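Local coordinates for protein transcription anti-terminator antagonist UpxZ (Bacteroides uniformis ATCC 8492, PDB 4EPZ) that probably acts as an antagonist of transcription anti-termination, helping to regulate the synthesis of capsular polysaccharides, at residues Leu64-Gly69 with Leu88-Asn93; Asp79-Lys84 with Tyr112-Asp117; Ser96-Ser101 with Met105-Trp110. One frame throughout, in Å; residues are numbered along the deposited sequence.

Contact 1: residues Leu64-Gly69 with Leu88-Asn93; sequences LALLMG and LDRIYN
Leu-67 of helix 56-72 reaches across to Leu-88 and Ile-91, which lie one turn apart on helix 80-92, and CD2 does the touching in both cases. It meets Ile-91 CD1 at 3.7 Å and Leu-88 CD2 at 4.0 Å, the second side chain crossing it at about a right angle. The torsions set up this meeting: Leu-67 carries CG on the far side from its backbone N (chi1 -151°), whereas in Ile-91 it is CG1 that stands opposite the carbonyl carbon (chi1 -67°) and sends CD1 forward. The two helical segments run roughly antiparallel, their directions 146° apart, with axes 10.6 Å from each other, a spacing bridged here by the ends of branched side chains rather than by touching backbones. No hydrogen bond passes between the segments. Helix 102-115 closes this apolar side, since Leu-107 packs on Ile-91 and Glu-114 on Leu-88.

The other flank is looser and partly open to solvent. There Leu-66 meets Arg-90 at a single point, CD1 lying 3.8 Å from NH1 and approaching the guanidinium obliquely. The charge of the arginine is directed to Glu-59, which forms a salt bridge with NE from an earlier turn of helix 56-72. Leu-66 thus borders the charged group without being its main partner, and it also touches Ile-87 on the facing helix.

Along this antiparallel helix pair the chemistry is therefore graded. Buried aliphatic branches join the helices on the side closed by helix 102-115, while the Arg-90 to Glu-59 ion pair, linking the same two helices, probably adds a more specific electrostatic tie at the edge.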
loop_
_atom_site.group_PDB
_atom_site.type_symbol
_atom_site.label_atom_id
_atom_site.label_comp_id
_atom_site.label_asym_id
_atom_site.label_seq_id
_atom_site.Cartn_x
_atom_site.Cartn_y
_atom_site.Cartn_z
ATOM N N LEU A 64 3.157 5.292 1.061
ATOM C CA LEU A 64 2.049 4.508 0.541
ATOM C C LEU A 64 2.253 4.207 -0.944
ATOM O O LEU A 64 2.083 3.053 -1.350
ATOM C CB LEU A 64 0.712 5.214 0.759
ATOM C CG LEU A 64 -0.509 4.435 0.224
ATOM C CD1 LEU A 64 -0.661 3.081 0.935
ATOM C CD2 LEU A 64 -1.783 5.271 0.340
ATOM N N ALA A 65 2.658 5.223 -1.740
ATOM C CA ALA A 65 2.919 4.994 -3.169
ATOM C C ALA A 65 3.978 3.893 -3.376
ATOM O O ALA A 65 3.807 3.036 -4.239
ATOM C CB ALA A 65 3.379 6.287 -3.843
ATOM N N LEU A 66 5.047 3.924 -2.578
ATOM C CA LEU A 66 6.163 2.971 -2.725
ATOM C C LEU A 66 5.749 1.576 -2.360
ATOM O O LEU A 66 6.095 0.640 -3.086
ATOM C CB LEU A 66 7.353 3.418 -1.887
ATOM C CG LEU A 66 8.065 4.668 -2.395
ATOM C CD1 LEU A 66 9.046 5.187 -1.329
ATOM C CD2 LEU A 66 8.777 4.381 -3.756
ATOM N N LEU A 67 4.990 1.415 -1.257
ATOM C CA LEU A 67 4.542 0.085 -0.827
ATOM C C LEU A 67 3.575 -0.499 -1.837
ATOM O O LEU A 67 3.657 -1.684 -2.186
ATOM C CB LEU A 67 3.884 0.158 0.567
ATOM C CG LEU A 67 3.973 -1.076 1.453
ATOM C CD1 LEU A 67 5.384 -1.714 1.419
ATOM C CD2 LEU A 67 3.544 -0.716 2.896
HETATM N N MSE A 68 2.633 0.334 -2.293
HETATM C CA MSE A 68 1.669 -0.080 -3.317
HETATM C C MSE A 68 2.379 -0.443 -4.642
HETATM O O MSE A 68 2.081 -1.495 -5.223
HETATM C CB MSE A 68 0.627 1.017 -3.554
HETATM C CG MSE A 68 -0.290 1.177 -2.367
HETATM SE SE MSE A 68 -1.699 2.437 -2.755
HETATM C CE MSE A 68 -2.634 1.446 -4.148
ATOM N N GLY A 69 3.336 0.400 -5.058
ATOM C CA GLY A 69 4.098 0.237 -6.294
ATOM C C GLY A 69 4.865 -1.067 -6.319
ATOM O O GLY A 69 4.702 -1.874 -7.240
ATOM N N LEU A 88 8.601 0.221 5.173
ATOM C CA LEU A 88 7.869 -0.083 6.396
ATOM C C LEU A 88 8.455 0.655 7.607
ATOM O O LEU A 88 7.701 1.218 8.413
ATOM C CB LEU A 88 7.868 -1.586 6.661
ATOM C CG LEU A 88 6.971 -2.375 5.746
ATOM C CD1 LEU A 88 7.381 -3.851 5.766
ATOM C CD2 LEU A 88 5.465 -2.194 6.090
ATOM N N ASP A 89 9.783 0.706 7.696
ATOM C CA ASP A 89 10.441 1.409 8.810
ATOM C C ASP A 89 10.093 2.903 8.772
ATOM O O ASP A 89 9.748 3.494 9.810
ATOM C CB ASP A 89 11.962 1.191 8.723
ATOM C CG ASP A 89 12.688 1.762 9.898
ATOM O OD1 ASP A 89 12.497 1.241 11.016
ATOM O OD2 ASP A 89 13.489 2.696 9.696
ATOM N N ARG A 90 10.079 3.485 7.570
ATOM C CA ARG A 90 9.680 4.896 7.428
ATOM C C ARG A 90 8.221 5.100 7.866
ATOM O O ARG A 90 7.892 6.136 8.477
ATOM C CB ARG A 90 9.889 5.352 5.981
ATOM C CG ARG A 90 11.384 5.511 5.626
ATOM C CD ARG A 90 11.553 5.617 4.114
ATOM N NE ARG A 90 10.813 6.752 3.556
ATOM C CZ ARG A 90 10.784 7.069 2.266
ATOM N NH1 ARG A 90 11.475 6.357 1.384
ATOM N NH2 ARG A 90 10.074 8.105 1.850
ATOM N N ILE A 91 7.336 4.114 7.567
ATOM C CA ILE A 91 5.925 4.232 7.965
ATOM C C ILE A 91 5.784 4.126 9.489
ATOM O O ILE A 91 5.052 4.923 10.081
ATOM C CB ILE A 91 5.085 3.171 7.228
ATOM C CG1 ILE A 91 5.042 3.473 5.702
ATOM C CG2 ILE A 91 3.694 3.067 7.833
ATOM C CD1 ILE A 91 4.526 2.255 4.883
ATOM N N TYR A 92 6.458 3.151 10.134
ATOM C CA TYR A 92 6.373 3.028 11.590
ATOM C C TYR A 92 6.866 4.318 12.283
ATOM O O TYR A 92 6.303 4.697 13.302
ATOM C CB TYR A 92 7.200 1.839 12.077
ATOM C CG TYR A 92 6.473 0.511 12.050
ATOM C CD1 TYR A 92 5.519 0.194 13.017
ATOM C CD2 TYR A 92 6.807 -0.471 11.117
ATOM C CE1 TYR A 92 4.887 -1.050 13.033
ATOM C CE2 TYR A 92 6.181 -1.716 11.123
ATOM C CZ TYR A 92 5.207 -1.993 12.071
ATOM O OH TYR A 92 4.642 -3.235 12.096
ATOM N N ASN A 93 7.817 5.040 11.677
ATOM C CA ASN A 93 8.327 6.289 12.250
ATOM C C ASN A 93 7.348 7.445 12.168
ATOM O O ASN A 93 7.547 8.438 12.876
ATOM C CB ASN A 93 9.642 6.695 11.578
ATOM C CG ASN A 93 10.794 5.803 11.935
ATOM O OD1 ASN A 93 10.756 5.017 12.898
ATOM N ND2 ASN A 93 11.836 5.879 11.137
#

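Contact 2: residues Asp79-Lys84 with Tyr112-Asp117; sequences DKERKK and YSETYD
Helix 80-92 begins and helix 102-115 ends in this contact, their backbones nearest at Lys-84 and Glu-114, whose CA atoms lie 8.3 Å apart. The two side chains cross at about a right angle. Lys-84 NZ donates to the syn lone pair of Glu-114 OE2 at 2.8 Å, in a salt bridge. Bends at chi3 of the lysine (-72°) and at chi2 of the glutamate (-72°) bring the charged ends together, and Lys-84 CD also lies against OE2. A longer salt bridge, 3.5 Å, joins Lys-84 NZ to Glu-81 OE2. Between the two acids, a water donates to Glu-81 OE1 and Glu-114 OE1 and accepts from NZ, bridging carboxylate oxygens that stand 4.5 Å apart. With an alanine in place of Lys-84, Glu-114 OE2 would probably lose its ammonium partner, leaving the two like-charged carboxylates close together with less compensation. A bound calcium ion lies about 4 Å from the Lys-84 side chain, measured between nearest atoms. Helix 56-72 borders the network: its Leu-67 packs on both Lys-84 and Glu-114, and Asn-71 donates to Glu-114 OE2, tying three helices together.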
loop_
_atom_site.group_PDB
_atom_site.type_symbol
_atom_site.label_atom_id
_atom_site.label_comp_id
_atom_site.label_asym_id
_atom_site.label_seq_id
_atom_site.Cartn_x
_atom_site.Cartn_y
_atom_site.Cartn_z
ATOM N N ASP A 79 16.084 -7.196 -4.758
ATOM C CA ASP A 79 16.270 -6.204 -3.693
ATOM C C ASP A 79 14.934 -5.605 -3.246
ATOM O O ASP A 79 14.901 -4.757 -2.345
ATOM C CB ASP A 79 17.196 -5.086 -4.201
ATOM C CG ASP A 79 17.929 -4.314 -3.116
ATOM O OD1 ASP A 79 18.369 -4.956 -2.112
ATOM O OD2 ASP A 79 18.096 -3.078 -3.276
ATOM N N LYS A 80 13.825 -6.008 -3.899
ATOM C CA LYS A 80 12.514 -5.426 -3.590
ATOM C C LYS A 80 12.086 -5.692 -2.131
ATOM O O LYS A 80 11.565 -4.774 -1.465
ATOM C CB LYS A 80 11.463 -5.969 -4.565
ATOM C CG LYS A 80 10.201 -5.118 -4.585
ATOM C CD LYS A 80 9.370 -5.381 -5.846
ATOM C CE LYS A 80 8.578 -6.655 -5.743
ATOM N NZ LYS A 80 7.647 -6.815 -6.907
ATOM N N GLU A 81 12.321 -6.921 -1.618
ATOM C CA GLU A 81 11.946 -7.229 -0.224
ATOM C C GLU A 81 12.718 -6.335 0.756
ATOM O O GLU A 81 12.127 -5.792 1.698
ATOM C CB GLU A 81 12.159 -8.709 0.105
ATOM C CG GLU A 81 11.192 -9.617 -0.651
ATOM C CD GLU A 81 9.713 -9.314 -0.493
ATOM O OE1 GLU A 81 9.264 -9.106 0.658
ATOM O OE2 GLU A 81 9.013 -9.232 -1.530
ATOM N N ARG A 82 14.031 -6.157 0.521
ATOM C CA ARG A 82 14.826 -5.265 1.375
ATOM C C ARG A 82 14.240 -3.826 1.302
ATOM O O ARG A 82 14.071 -3.172 2.336
ATOM C CB ARG A 82 16.287 -5.260 0.919
ATOM C CG ARG A 82 17.191 -4.395 1.827
ATOM C CD ARG A 82 18.578 -4.161 1.235
ATOM N NE ARG A 82 18.517 -3.359 0.009
ATOM C CZ ARG A 82 18.350 -2.040 -0.041
ATOM N NH1 ARG A 82 18.287 -1.327 1.080
ATOM N NH2 ARG A 82 18.271 -1.420 -1.212
ATOM N N LYS A 83 13.953 -3.318 0.075
ATOM C CA LYS A 83 13.384 -1.967 -0.090
ATOM C C LYS A 83 12.016 -1.831 0.626
ATOM O O LYS A 83 11.741 -0.782 1.220
ATOM C CB LYS A 83 13.240 -1.587 -1.574
ATOM C CG LYS A 83 14.566 -1.425 -2.323
ATOM C CD LYS A 83 14.232 -0.996 -3.769
ATOM C CE LYS A 83 15.438 -0.915 -4.664
ATOM N NZ LYS A 83 15.043 -1.127 -6.079
ATOM N N LYS A 84 11.173 -2.886 0.613
ATOM C CA LYS A 84 9.885 -2.808 1.300
ATOM C C LYS A 84 10.085 -2.629 2.803
ATOM O O LYS A 84 9.367 -1.850 3.420
ATOM C CB LYS A 84 9.007 -4.022 1.007
ATOM C CG LYS A 84 8.471 -3.943 -0.412
ATOM C CD LYS A 84 7.237 -4.790 -0.609
ATOM C CE LYS A 84 7.534 -6.260 -0.621
ATOM N NZ LYS A 84 6.290 -7.056 -0.863
ATOM N N TYR A 112 0.112 -3.721 7.551
ATOM C CA TYR A 112 -0.285 -5.030 8.127
ATOM C C TYR A 112 -0.019 -6.164 7.118
ATOM O O TYR A 112 0.439 -7.251 7.503
ATOM C CB TYR A 112 -1.788 -4.992 8.504
ATOM C CG TYR A 112 -2.359 -6.347 8.862
ATOM C CD1 TYR A 112 -2.091 -6.932 10.100
ATOM C CD2 TYR A 112 -3.176 -7.036 7.970
ATOM C CE1 TYR A 112 -2.618 -8.185 10.429
ATOM C CE2 TYR A 112 -3.669 -8.303 8.273
ATOM C CZ TYR A 112 -3.412 -8.855 9.516
ATOM O OH TYR A 112 -3.954 -10.072 9.837
ATOM N N SER A 113 -0.316 -5.942 5.822
ATOM C CA SER A 113 -0.125 -7.024 4.849
ATOM C C SER A 113 1.320 -7.507 4.759
ATOM O O SER A 113 1.570 -8.661 4.383
ATOM C CB SER A 113 -0.553 -6.564 3.470
ATOM O OG SER A 113 0.423 -5.751 2.834
ATOM N N GLU A 114 2.264 -6.617 5.064
ATOM C CA GLU A 114 3.701 -6.912 4.982
ATOM C C GLU A 114 4.271 -7.485 6.260
ATOM O O GLU A 114 5.312 -8.139 6.214
ATOM C CB GLU A 114 4.489 -5.642 4.670
ATOM C CG GLU A 114 4.293 -5.158 3.240
ATOM C CD GLU A 114 4.965 -5.980 2.156
ATOM O OE1 GLU A 114 5.912 -6.740 2.467
ATOM O OE2 GLU A 114 4.513 -5.895 0.995
ATOM N N THR A 115 3.625 -7.238 7.389
ATOM C CA THR A 115 4.158 -7.602 8.701
ATOM C C THR A 115 3.342 -8.598 9.484
ATOM O O THR A 115 3.908 -9.282 10.370
ATOM C CB THR A 115 4.224 -6.318 9.570
ATOM O OG1 THR A 115 2.896 -5.761 9.708
ATOM C CG2 THR A 115 5.161 -5.238 8.974
ATOM N N TYR A 116 1.999 -8.606 9.252
ATOM C CA TYR A 116 1.017 -9.301 10.055
ATOM C C TYR A 116 1.179 -8.855 11.521
ATOM O O TYR A 116 1.042 -9.659 12.448
ATOM C CB TYR A 116 1.042 -10.826 9.861
ATOM C CG TYR A 116 0.300 -11.150 8.594
ATOM C CD1 TYR A 116 -1.092 -11.142 8.563
ATOM C CD2 TYR A 116 0.975 -11.295 7.387
ATOM C CE1 TYR A 116 -1.791 -11.288 7.377
ATOM C CE2 TYR A 116 0.280 -11.493 6.195
ATOM C CZ TYR A 116 -1.102 -11.453 6.194
ATOM O OH TYR A 116 -1.817 -11.665 5.042
ATOM N N ASP A 117 1.497 -7.551 11.721
ATOM C CA ASP A 117 1.576 -6.926 13.048
ATOM C C ASP A 117 0.127 -6.713 13.505
ATOM O O ASP A 117 -0.571 -5.850 12.962
ATOM C CB ASP A 117 2.356 -5.617 12.961
ATOM C CG ASP A 117 2.449 -4.790 14.226
ATOM O OD1 ASP A 117 1.865 -5.203 15.261
ATOM O OD2 ASP A 117 3.178 -3.797 14.216
HETATM O O HOH W 1 6.828 -8.856 1.295
#

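Contact 3: residues Ser96-Ser101 with Met105-Trp110; sequences SQLPAS and MRLLTW
Leu-98 and Leu-107 meet end to end, CD1 against CD1 at 3.5 Å, with their side chains crossing at about a right angle. Each has CG opposite its carbonyl carbon (chi1 -73° and -77°), a torsion that points one methyl of the loop residue at one methyl of the helix residue. A second link is made by the backbone: Met-105 N donates to Ser-101 O at 3.0 Å. This bond is fairly straight at nitrogen, 164°, with the donor tilted somewhat from the carbonyl plane, and it belongs to the first turn of helix 102-115. Met-105 CB lies beside the same oxygen, while the selenium-bearing end of this selenomethionine leads away toward helices 118-129 and 138-152.

The next shell fixes the helix start. Ser-101 occupies the N-cap position, its OG accepting from the backbone N of Lys-104, while Lys-104 NZ returns to the loop and bonds to Leu-98 O. One turn on, Met-105 O receives both Thr-109 N and, at 2.9 Å, Thr-109 OG1, which approach from opposite faces of its plane. The hydroxyl is thereby satisfied against the helix backbone, and Thr-109 packs on Ile-143 and Leu-147. Leu-107 turns to Leu-64 of helix 56-72 and to Met-95 in the preceding loop.

Polar and apolar ties thus divide the work at this helix N-terminus. The serine hydroxyl caps Lys-104 N, which lacks an earlier helical carbonyl, and the bond from Met-105 N to Ser-101 O opens the regular helical series, while the Leu-98 to Leu-107 contact anchors the connecting loop to the buried side of the helix.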
loop_
_atom_site.group_PDB
_atom_site.type_symbol
_atom_site.label_atom_id
_atom_site.label_comp_id
_atom_site.label_asym_id
_atom_site.label_seq_id
_atom_site.Cartn_x
_atom_site.Cartn_y
_atom_site.Cartn_z
ATOM N N SER A 96 2.143 7.155 14.249
ATOM C CA SER A 96 1.496 7.751 15.434
ATOM C C SER A 96 1.216 9.267 15.263
ATOM O O SER A 96 0.342 9.812 15.942
ATOM C CB SER A 96 2.335 7.478 16.681
ATOM O OG SER A 96 3.585 8.148 16.621
ATOM N N GLN A 97 1.890 9.930 14.327
ATOM C CA GLN A 97 1.683 11.362 14.100
ATOM C C GLN A 97 0.582 11.655 13.076
ATOM O O GLN A 97 0.114 12.785 12.989
ATOM C CB GLN A 97 2.980 11.983 13.619
ATOM C CG GLN A 97 4.101 11.978 14.681
ATOM C CD GLN A 97 5.362 12.515 14.041
ATOM O OE1 GLN A 97 5.472 13.713 13.761
ATOM N NE2 GLN A 97 6.289 11.632 13.699
ATOM N N LEU A 98 0.215 10.671 12.263
ATOM C CA LEU A 98 -0.785 10.937 11.245
ATOM C C LEU A 98 -2.178 11.028 11.831
ATOM O O LEU A 98 -2.587 10.165 12.612
ATOM C CB LEU A 98 -0.757 9.841 10.163
ATOM C CG LEU A 98 0.431 9.874 9.205
ATOM C CD1 LEU A 98 0.522 8.563 8.426
ATOM C CD2 LEU A 98 0.299 11.046 8.227
ATOM N N PRO A 99 -2.969 12.032 11.402
ATOM C CA PRO A 99 -4.360 12.071 11.838
ATOM C C PRO A 99 -5.164 10.983 11.142
ATOM O O PRO A 99 -4.706 10.448 10.116
ATOM C CB PRO A 99 -4.837 13.459 11.394
ATOM C CG PRO A 99 -3.948 13.856 10.306
ATOM C CD PRO A 99 -2.649 13.119 10.451
ATOM N N ALA A 100 -6.363 10.663 11.703
ATOM C CA ALA A 100 -7.299 9.737 11.082
ATOM C C ALA A 100 -7.611 10.254 9.662
ATOM O O ALA A 100 -7.940 11.433 9.485
ATOM C CB ALA A 100 -8.573 9.663 11.904
ATOM N N SER A 101 -7.470 9.397 8.666
ATOM C CA SER A 101 -7.669 9.712 7.242
ATOM C C SER A 101 -7.664 8.448 6.428
ATOM O O SER A 101 -7.269 7.398 6.933
ATOM C CB SER A 101 -6.544 10.604 6.721
ATOM O OG SER A 101 -5.328 9.860 6.669
HETATM N N MSE A 105 -5.560 4.924 6.969
HETATM C CA MSE A 105 -6.184 3.599 6.839
HETATM C C MSE A 105 -5.423 2.718 5.814
HETATM O O MSE A 105 -5.135 1.545 6.074
HETATM C CB MSE A 105 -7.639 3.748 6.387
HETATM C CG MSE A 105 -8.337 2.407 6.215
HETATM SE SE MSE A 105 -8.561 1.505 7.963
HETATM C CE MSE A 105 -9.073 -0.247 7.118
ATOM N N ARG A 106 -5.093 3.295 4.667
ATOM C CA ARG A 106 -4.357 2.562 3.618
ATOM C C ARG A 106 -2.961 2.171 4.105
ATOM O O ARG A 106 -2.534 1.050 3.859
ATOM C CB ARG A 106 -4.292 3.403 2.332
ATOM C CG ARG A 106 -5.694 3.488 1.685
ATOM C CD ARG A 106 -5.704 4.555 0.625
ATOM N NE ARG A 106 -6.841 4.365 -0.290
ATOM C CZ ARG A 106 -7.156 5.215 -1.268
ATOM N NH1 ARG A 106 -6.470 6.340 -1.426
ATOM N NH2 ARG A 106 -8.188 4.968 -2.066
ATOM N N LEU A 107 -2.291 3.045 4.856
ATOM C CA LEU A 107 -0.949 2.713 5.357
ATOM C C LEU A 107 -1.046 1.580 6.399
ATOM O O LEU A 107 -0.208 0.668 6.425
ATOM C CB LEU A 107 -0.286 3.932 5.982
ATOM C CG LEU A 107 0.264 4.955 4.998
ATOM C CD1 LEU A 107 0.567 6.270 5.739
ATOM C CD2 LEU A 107 1.574 4.450 4.353
ATOM N N LEU A 108 -2.045 1.661 7.283
ATOM C CA LEU A 108 -2.220 0.591 8.287
ATOM C C LEU A 108 -2.502 -0.732 7.604
ATOM O O LEU A 108 -1.930 -1.745 8.017
ATOM C CB LEU A 108 -3.363 0.890 9.260
ATOM C CG LEU A 108 -3.173 2.051 10.250
ATOM C CD1 LEU A 108 -4.542 2.522 10.750
ATOM C CD2 LEU A 108 -2.278 1.598 11.446
ATOM N N THR A 109 -3.330 -0.730 6.527
ATOM C CA THR A 109 -3.721 -1.967 5.860
ATOM C C THR A 109 -2.528 -2.552 5.100
ATOM O O THR A 109 -2.229 -3.744 5.225
ATOM C CB THR A 109 -4.941 -1.701 4.969
ATOM O OG1 THR A 109 -5.976 -1.226 5.813
ATOM C CG2 THR A 109 -5.382 -2.958 4.239
ATOM N N TRP A 110 -1.876 -1.739 4.264
ATOM C CA TRP A 110 -0.693 -2.202 3.525
ATOM C C TRP A 110 0.445 -2.592 4.466
ATOM O O TRP A 110 1.129 -3.590 4.212
ATOM C CB TRP A 110 -0.231 -1.139 2.533
ATOM C CG TRP A 110 -1.060 -1.197 1.298
ATOM C CD1 TRP A 110 -2.133 -0.415 0.998
ATOM C CD2 TRP A 110 -1.033 -2.241 0.313
ATOM N NE1 TRP A 110 -2.707 -0.833 -0.186
ATOM C CE2 TRP A 110 -2.060 -1.965 -0.619
ATOM C CE3 TRP A 110 -0.176 -3.333 0.074
ATOM C CZ2 TRP A 110 -2.281 -2.761 -1.752
ATOM C CZ3 TRP A 110 -0.397 -4.119 -1.052
ATOM C CH2 TRP A 110 -1.455 -3.852 -1.928
#

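In the fold
Contacts 1 and 3 are buried and largely apolar, whereas contact 2 is partly buried, charged and water-bridged. Helix 80-92 serves contacts 1 and 2, and helix 102-115 serves contacts 2 and 3. Contact 1 pairs helix 56-72 with the C-terminal part of helix 80-92, nearest of the three to the centre of the chain; contact 3 secures a loop to the helix it precedes. The three are joined physically as well: Leu-64 CD1 packs on Trp-110 CD1 at 3.8 Å, linking contacts 1 and 3, while Tyr-92 OH and Asp-117 OD2 form a probable hydrogen bond between contacts 1 and 2. Contacts 2 and 3, by comparison, are connected through their shared helix.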